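PDB 4LHB: molybdopterin adenylyltransferase from Pyrococcus furiosus, which catalyses the ATP-dependent adenylylation of molybdopterin, releasing diphosphate, a step in the biosynthesis of the molybdenum cofactor. Local coordinates for residues 50-62 against 161-174. Residues are numbered along the deposited sequence; the frame is centred on the assembly and turned at random.
Sequences KSGPLIIEELSKL and GSVNAVKTGLEIIK. With SO4 (sulfate ion), chain F.
L170 is the knob in a knobs-into-holes contact: its isobutyl group drops into the hollow framed by L54, I55, E58 and L59, where two nearly parallel helices, 51-60 and 163-174, run side by side with axes that come within 9.9 Å and are inclined by 20°. The two branches of the knob divide the hole. L170 CD1 lies 3.9 Å from L54 CG and also meets I55 CA and the methylenes of E58, whereas L170 CD2 turns to L59 CD1, 3.6 Å away. One turn earlier V166 presses CG1 against I55 CG1 at 3.6 Å, the two side chains crossing at about a right angle, and L54, its CG anti to the backbone N (chi1 178°), reaches out to lay CD2 on K167 CG (3.5 Å).

Polar links close the groove at both ends. At the N-terminal end the S51 hydroxyl donates to G161 O (OG to O, 2.8 Å), tying the helix to the turn whose G161 N, with T99 N, hydrogen-bonds a sulfate probably from the crystallisation liquor. At the other, K174 folds its bent chain beside L62 so that K174 NZ forms a salt bridge with E58 OE1 at 2.5 Å; K61 NZ makes a second with that oxygen, the two reaching it from opposite faces of the carboxylate plane. An alanine here would probably leave both lysines without their shared counter-charge and thin the wall that E58 CG gives the L170 hollow.

Beneath the pair lies the central sheet of this α/β domain: I55 rests on V35 of strand 32-38 and on V94 and T96 of strand 92-96, V166 also touches T96, and helix 121-133 packs against T168 and I172.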
ATOM      1  N   LYS C  50     -32.334 -12.298   8.489  1.00 45.30           N
ATOM      2  CA  LYS C  50     -32.273 -13.380   9.462  1.00 56.62           C
ATOM      3  C   LYS C  50     -30.910 -13.399  10.198  1.00 55.57           C
ATOM      4  O   LYS C  50     -30.841 -13.872  11.326  1.00 56.22           O
ATOM      5  CB  LYS C  50     -32.616 -14.751   8.810  1.00 67.54           C
ATOM      6  CG  LYS C  50     -34.125 -15.052   8.614  1.00 74.12           C
ATOM      7  CD  LYS C  50     -34.920 -15.190   9.939  1.00 79.42           C
ATOM      8  CE  LYS C  50     -36.325 -15.815   9.771  1.00 81.52           C
ATOM      9  NZ  LYS C  50     -37.113 -16.046  11.035  1.00 68.99           N
ATOM     10  N   SER C  51     -29.865 -12.814   9.592  1.00 53.04           N
ATOM     11  CA  SER C  51     -28.492 -12.871  10.125  1.00 44.52           C
ATOM     12  C   SER C  51     -28.178 -11.847  11.230  1.00 43.73           C
ATOM     13  O   SER C  51     -27.569 -12.195  12.248  1.00 41.49           O
ATOM     14  CB  SER C  51     -27.460 -12.752   9.001  1.00 39.53           C
ATOM     15  OG  SER C  51     -27.501 -13.892   8.161  1.00 41.43           O
ATOM     16  N   GLY C  52     -28.537 -10.588  11.033  1.00 42.90           N
ATOM     17  CA  GLY C  52     -28.393  -9.610  12.112  1.00 44.56           C
ATOM     18  C   GLY C  52     -28.978 -10.135  13.439  1.00 47.80           C
ATOM     19  O   GLY C  52     -28.277 -10.231  14.440  1.00 45.44           O
ATOM     20  N   PRO C  53     -30.276 -10.495  13.447  1.00 51.38           N
ATOM     21  CA  PRO C  53     -30.942 -10.975  14.687  1.00 46.23           C
ATOM     22  C   PRO C  53     -30.278 -12.167  15.337  1.00 39.69           C
ATOM     23  O   PRO C  53     -30.202 -12.213  16.568  1.00 37.52           O
ATOM     24  CB  PRO C  53     -32.361 -11.339  14.202  1.00 44.76           C
ATOM     25  CG  PRO C  53     -32.580 -10.361  13.090  1.00 48.32           C
ATOM     26  CD  PRO C  53     -31.259 -10.319  12.349  1.00 47.08           C
ATOM     27  N   LEU C  54     -29.808 -13.114  14.535  1.00 36.72           N
ATOM     28  CA  LEU C  54     -29.029 -14.209  15.089  1.00 40.04           C
ATOM     29  C   LEU C  54     -27.813 -13.645  15.872  1.00 42.08           C
ATOM     30  O   LEU C  54     -27.665 -13.925  17.063  1.00 44.44           O
ATOM     31  CB  LEU C  54     -28.587 -15.175  13.994  1.00 39.49           C
ATOM     32  CG  LEU C  54     -27.717 -16.352  14.448  1.00 42.78           C
ATOM     33  CD1 LEU C  54     -28.309 -17.053  15.690  1.00 39.62           C
ATOM     34  CD2 LEU C  54     -27.531 -17.318  13.264  1.00 40.89           C
ATOM     35  N   ILE C  55     -26.992 -12.820  15.215  1.00 39.23           N
ATOM     36  CA  ILE C  55     -25.828 -12.174  15.850  1.00 38.80           C
ATOM     37  C   ILE C  55     -26.240 -11.480  17.137  1.00 40.47           C
ATOM     38  O   ILE C  55     -25.534 -11.583  18.137  1.00 42.85           O
ATOM     39  CB  ILE C  55     -25.078 -11.158  14.912  1.00 35.84           C
ATOM     40  CG1 ILE C  55     -24.482 -11.844  13.667  1.00 37.44           C
ATOM     41  CG2 ILE C  55     -23.931 -10.435  15.594  1.00 31.88           C
ATOM     42  CD1 ILE C  55     -24.338 -10.898  12.481  1.00 35.68           C
ATOM     43  N   ILE C  56     -27.367 -10.776  17.119  1.00 39.58           N
ATOM     44  CA  ILE C  56     -27.818 -10.050  18.304  1.00 40.77           C
ATOM     45  C   ILE C  56     -28.200 -11.031  19.426  1.00 42.57           C
ATOM     46  O   ILE C  56     -27.939 -10.783  20.582  1.00 43.15           O
ATOM     47  CB  ILE C  56     -29.024  -9.132  17.998  1.00 39.57           C
ATOM     48  CG1 ILE C  56     -28.621  -8.007  17.049  1.00 37.21           C
ATOM     49  CG2 ILE C  56     -29.617  -8.492  19.265  1.00 34.05           C
ATOM     50  CD1 ILE C  56     -29.822  -7.412  16.352  1.00 35.70           C
ATOM     51  N   GLU C  57     -28.825 -12.135  19.068  1.00 45.88           N
ATOM     52  CA  GLU C  57     -29.234 -13.119  20.044  1.00 48.64           C
ATOM     53  C   GLU C  57     -28.001 -13.680  20.697  1.00 50.56           C
ATOM     54  O   GLU C  57     -27.873 -13.623  21.913  1.00 51.28           O
ATOM     55  CB  GLU C  57     -30.009 -14.244  19.374  1.00 53.84           C
ATOM     56  CG  GLU C  57     -30.884 -15.078  20.294  1.00 57.83           C
ATOM     57  CD  GLU C  57     -31.666 -16.132  19.515  1.00 65.26           C
ATOM     58  OE1 GLU C  57     -32.907 -16.197  19.660  1.00 72.15           O
ATOM     59  OE2 GLU C  57     -31.043 -16.886  18.728  1.00 70.41           O
ATOM     60  N   GLU C  58     -27.080 -14.188  19.879  1.00 50.49           N
ATOM     61  CA  GLU C  58     -25.914 -14.885  20.383  1.00 46.17           C
ATOM     62  C   GLU C  58     -24.991 -14.030  21.209  1.00 46.65           C
ATOM     63  O   GLU C  58     -24.463 -14.476  22.241  1.00 48.48           O
ATOM     64  CB  GLU C  58     -25.139 -15.479  19.248  1.00 46.58           C
ATOM     65  CG  GLU C  58     -25.879 -16.639  18.612  1.00 53.28           C
ATOM     66  CD  GLU C  58     -25.833 -17.921  19.436  1.00 55.39           C
ATOM     67  OE1 GLU C  58     -25.057 -18.025  20.416  1.00 55.75           O
ATOM     68  OE2 GLU C  58     -26.570 -18.845  19.067  1.00 64.44           O
ATOM     69  N   LEU C  59     -24.800 -12.800  20.772  1.00 42.61           N
ATOM     70  CA  LEU C  59     -23.822 -11.952  21.415  1.00 41.44           C
ATOM     71  C   LEU C  59     -24.437 -11.306  22.595  1.00 38.19           C
ATOM     72  O   LEU C  59     -23.716 -10.899  23.504  1.00 34.20           O
ATOM     73  CB  LEU C  59     -23.257 -10.880  20.456  1.00 42.92           C
ATOM     74  CG  LEU C  59     -21.833 -11.179  20.025  1.00 44.30           C
ATOM     75  CD1 LEU C  59     -21.725 -12.663  19.704  1.00 44.70           C
ATOM     76  CD2 LEU C  59     -21.436 -10.307  18.852  1.00 46.11           C
ATOM     77  N   SER C  60     -25.758 -11.164  22.577  1.00 37.81           N
ATOM     78  CA  SER C  60     -26.471 -10.623  23.742  1.00 39.27           C
ATOM     79  C   SER C  60     -26.262 -11.506  24.994  1.00 39.01           C
ATOM     80  O   SER C  60     -26.432 -11.040  26.107  1.00 39.07           O
ATOM     81  CB  SER C  60     -27.977 -10.506  23.470  1.00 40.50           C
ATOM     82  OG  SER C  60     -28.331  -9.258  22.924  1.00 42.09           O
ATOM     83  N   LYS C  61     -25.917 -12.775  24.800  1.00 38.56           N
ATOM     84  CA  LYS C  61     -25.544 -13.666  25.898  1.00 39.37           C
ATOM     85  C   LYS C  61     -24.263 -13.298  26.597  1.00 39.42           C
ATOM     86  O   LYS C  61     -24.086 -13.706  27.745  1.00 44.51           O
ATOM     87  CB  LYS C  61     -25.412 -15.102  25.413  1.00 41.44           C
ATOM     88  CG  LYS C  61     -26.703 -15.659  24.804  1.00 44.71           C
ATOM     89  CD  LYS C  61     -26.436 -16.940  24.005  1.00 47.71           C
ATOM     90  CE  LYS C  61     -27.729 -17.516  23.424  1.00 48.67           C
ATOM     91  NZ  LYS C  61     -27.359 -18.740  22.645  1.00 46.96           N
ATOM     92  N   LEU C  62     -23.391 -12.529  25.925  1.00 38.54           N
ATOM     93  CA  LEU C  62     -22.047 -12.121  26.415  1.00 35.65           C
ATOM     94  C   LEU C  62     -21.864 -10.563  26.650  1.00 36.47           C
ATOM     95  O   LEU C  62     -21.218 -10.128  27.622  1.00 40.12           O
ATOM     96  CB  LEU C  62     -21.007 -12.667  25.431  1.00 38.10           C
ATOM     97  CG  LEU C  62     -20.151 -13.951  25.581  1.00 40.98           C
ATOM     98  CD1 LEU C  62     -20.740 -14.967  26.529  1.00 37.26           C
ATOM     99  CD2 LEU C  62     -19.783 -14.607  24.244  1.00 33.92           C
ATOM    100  N   GLY C 161     -22.809 -12.949   4.493  1.00 31.71           N
ATOM    101  CA  GLY C 161     -24.218 -12.666   4.645  1.00 32.87           C
ATOM    102  C   GLY C 161     -25.033 -13.872   5.011  1.00 31.96           C
ATOM    103  O   GLY C 161     -25.971 -13.733   5.778  1.00 36.93           O
ATOM    104  N   SER C 162     -24.697 -15.049   4.491  1.00 34.13           N
ATOM    105  CA  SER C 162     -25.508 -16.233   4.790  1.00 39.95           C
ATOM    106  C   SER C 162     -25.577 -16.536   6.297  1.00 43.63           C
ATOM    107  O   SER C 162     -24.618 -16.272   7.042  1.00 46.63           O
ATOM    108  CB  SER C 162     -25.025 -17.463   4.039  1.00 40.48           C
ATOM    109  OG  SER C 162     -23.798 -17.930   4.536  1.00 46.33           O
ATOM    110  N   VAL C 163     -26.728 -17.048   6.736  1.00 46.15           N
ATOM    111  CA  VAL C 163     -26.912 -17.516   8.109  1.00 46.68           C
ATOM    112  C   VAL C 163     -25.848 -18.561   8.522  1.00 44.78           C
ATOM    113  O   VAL C 163     -25.308 -18.467   9.605  1.00 41.79           O
ATOM    114  CB  VAL C 163     -28.335 -18.090   8.306  1.00 49.24           C
ATOM    115  CG1 VAL C 163     -28.364 -19.188   9.391  1.00 43.50           C
ATOM    116  CG2 VAL C 163     -29.317 -16.956   8.593  1.00 45.66           C
ATOM    117  N   ASN C 164     -25.512 -19.510   7.653  1.00 45.09           N
ATOM    118  CA  ASN C 164     -24.485 -20.502   7.993  1.00 51.50           C
ATOM    119  C   ASN C 164     -23.096 -19.909   8.196  1.00 50.53           C
ATOM    120  O   ASN C 164     -22.377 -20.285   9.138  1.00 56.71           O
ATOM    121  CB  ASN C 164     -24.400 -21.630   6.949  1.00 59.40           C
ATOM    122  CG  ASN C 164     -25.545 -22.638   7.078  1.00 68.79           C
ATOM    123  OD1 ASN C 164     -26.008 -22.949   8.185  1.00 73.09           O
ATOM    124  ND2 ASN C 164     -26.018 -23.141   5.942  1.00 68.02           N
ATOM    125  N   ALA C 165     -22.714 -19.003   7.308  1.00 42.66           N
ATOM    126  CA  ALA C 165     -21.451 -18.343   7.413  1.00 38.12           C
ATOM    127  C   ALA C 165     -21.472 -17.571   8.715  1.00 39.80           C
ATOM    128  O   ALA C 165     -20.448 -17.513   9.439  1.00 36.90           O
ATOM    129  CB  ALA C 165     -21.216 -17.424   6.220  1.00 36.35           C
ATOM    130  N   VAL C 166     -22.626 -16.991   9.052  1.00 36.91           N
ATOM    131  CA  VAL C 166     -22.681 -16.213  10.279  1.00 37.77           C
ATOM    132  C   VAL C 166     -22.526 -17.059  11.563  1.00 42.98           C
ATOM    133  O   VAL C 166     -21.864 -16.645  12.532  1.00 44.02           O
ATOM    134  CB  VAL C 166     -23.916 -15.349  10.328  1.00 35.99           C
ATOM    135  CG1 VAL C 166     -24.156 -14.887  11.748  1.00 35.68           C
ATOM    136  CG2 VAL C 166     -23.703 -14.177   9.397  1.00 33.38           C
ATOM    137  N   LYS C 167     -23.074 -18.268  11.553  1.00 48.78           N
ATOM    138  CA  LYS C 167     -22.982 -19.151  12.720  1.00 45.66           C
ATOM    139  C   LYS C 167     -21.548 -19.605  12.926  1.00 41.07           C
ATOM    140  O   LYS C 167     -21.088 -19.629  14.057  1.00 39.72           O
ATOM    141  CB  LYS C 167     -23.899 -20.362  12.581  1.00 48.05           C
ATOM    142  CG  LYS C 167     -25.381 -20.085  12.773  1.00 49.99           C
ATOM    143  CD  LYS C 167     -26.246 -21.319  12.440  1.00 57.42           C
ATOM    144  CE  LYS C 167     -25.770 -22.592  13.166  1.00 57.83           C
ATOM    145  NZ  LYS C 167     -26.792 -23.683  13.140  1.00 66.03           N
ATOM    146  N   THR C 168     -20.834 -19.936  11.850  1.00 35.90           N
ATOM    147  CA  THR C 168     -19.430 -20.301  11.996  1.00 35.76           C
ATOM    148  C   THR C 168     -18.636 -19.119  12.544  1.00 37.01           C
ATOM    149  O   THR C 168     -17.793 -19.293  13.418  1.00 40.27           O
ATOM    150  CB  THR C 168     -18.809 -20.757  10.675  1.00 40.17           C
ATOM    151  OG1 THR C 168     -19.788 -21.459   9.891  1.00 48.33           O
ATOM    152  CG2 THR C 168     -17.642 -21.686  10.918  1.00 44.85           C
ATOM    153  N   GLY C 169     -18.919 -17.903  12.073  1.00 34.07           N
ATOM    154  CA  GLY C 169     -18.253 -16.706  12.629  1.00 34.40           C
ATOM    155  C   GLY C 169     -18.542 -16.439  14.108  1.00 33.88           C
ATOM    156  O   GLY C 169     -17.654 -16.051  14.917  1.00 27.16           O
ATOM    157  N   LEU C 170     -19.799 -16.657  14.458  1.00 34.29           N
ATOM    158  CA  LEU C 170     -20.229 -16.527  15.843  1.00 34.16           C
ATOM    159  C   LEU C 170     -19.538 -17.536  16.770  1.00 34.90           C
ATOM    160  O   LEU C 170     -19.177 -17.217  17.898  1.00 35.26           O
ATOM    161  CB  LEU C 170     -21.743 -16.636  15.928  1.00 32.15           C
ATOM    162  CG  LEU C 170     -22.461 -15.365  15.479  1.00 32.31           C
ATOM    163  CD1 LEU C 170     -23.952 -15.625  15.255  1.00 29.43           C
ATOM    164  CD2 LEU C 170     -22.204 -14.207  16.432  1.00 29.84           C
ATOM    165  N   GLU C 171     -19.318 -18.744  16.315  1.00 38.22           N
ATOM    166  CA  GLU C 171     -18.577 -19.657  17.156  1.00 44.34           C
ATOM    167  C   GLU C 171     -17.239 -18.978  17.571  1.00 44.23           C
ATOM    168  O   GLU C 171     -16.822 -19.011  18.740  1.00 40.73           O
ATOM    169  CB  GLU C 171     -18.301 -20.952  16.397  1.00 54.33           C
ATOM    170  CG  GLU C 171     -19.156 -22.175  16.729  1.00 61.92           C
ATOM    171  CD  GLU C 171     -18.392 -23.480  16.404  1.00 70.81           C
ATOM    172  OE1 GLU C 171     -17.240 -23.657  16.902  1.00 59.62           O
ATOM    173  OE2 GLU C 171     -18.929 -24.331  15.642  1.00 75.70           O
ATOM    174  N   ILE C 172     -16.593 -18.320  16.600  1.00 42.48           N
ATOM    175  CA  ILE C 172     -15.233 -17.803  16.796  1.00 35.81           C
ATOM    176  C   ILE C 172     -15.230 -16.552  17.647  1.00 31.79           C
ATOM    177  O   ILE C 172     -14.396 -16.395  18.541  1.00 31.05           O
ATOM    178  CB  ILE C 172     -14.473 -17.642  15.451  1.00 34.28           C
ATOM    179  CG1 ILE C 172     -14.425 -18.985  14.713  1.00 33.40           C
ATOM    180  CG2 ILE C 172     -13.051 -17.163  15.665  1.00 28.84           C
ATOM    181  CD1 ILE C 172     -14.064 -18.858  13.253  1.00 34.40           C
ATOM    182  N   ILE C 173     -16.180 -15.673  17.404  1.00 33.04           N
ATOM    183  CA  ILE C 173     -16.288 -14.446  18.195  1.00 32.38           C
ATOM    184  C   ILE C 173     -16.590 -14.757  19.662  1.00 33.67           C
ATOM    185  O   ILE C 173     -15.902 -14.243  20.543  1.00 34.05           O
ATOM    186  CB  ILE C 173     -17.347 -13.491  17.597  1.00 32.45           C
ATOM    187  CG1 ILE C 173     -16.947 -13.108  16.164  1.00 34.24           C
ATOM    188  CG2 ILE C 173     -17.525 -12.221  18.440  1.00 29.86           C
ATOM    189  CD1 ILE C 173     -18.116 -12.752  15.279  1.00 32.88           C
ATOM    190  N   LYS C 174     -17.614 -15.596  19.905  1.00 36.52           N
ATOM    191  CA  LYS C 174     -17.953 -16.093  21.239  1.00 36.40           C
ATOM    192  C   LYS C 174     -16.717 -16.686  21.924  1.00 34.37           C
ATOM    193  O   LYS C 174     -16.462 -16.399  23.077  1.00 31.61           O
ATOM    194  CB  LYS C 174     -19.074 -17.149  21.189  1.00 43.17           C
ATOM    195  CG  LYS C 174     -20.442 -16.636  20.707  1.00 49.48           C
ATOM    196  CD  LYS C 174     -21.594 -16.744  21.726  1.00 56.20           C
ATOM    197  CE  LYS C 174     -22.126 -18.177  21.967  1.00 61.35           C
ATOM    198  NZ  LYS C 174     -22.685 -18.884  20.771  1.00 58.58           N
TER
HETATM  199  S   SO4 F 201     -21.829 -11.795   1.234  1.00 51.28           S
HETATM  200  O1  SO4 F 201     -23.230 -11.343   1.164  1.00 47.42           O
HETATM  201  O2  SO4 F 201     -21.131 -11.680  -0.058  1.00 60.17           O
HETATM  202  O3  SO4 F 201     -21.111 -10.890   2.167  1.00 58.63           O
HETATM  203  O4  SO4 F 201     -21.758 -13.236   1.636  1.00 56.01           O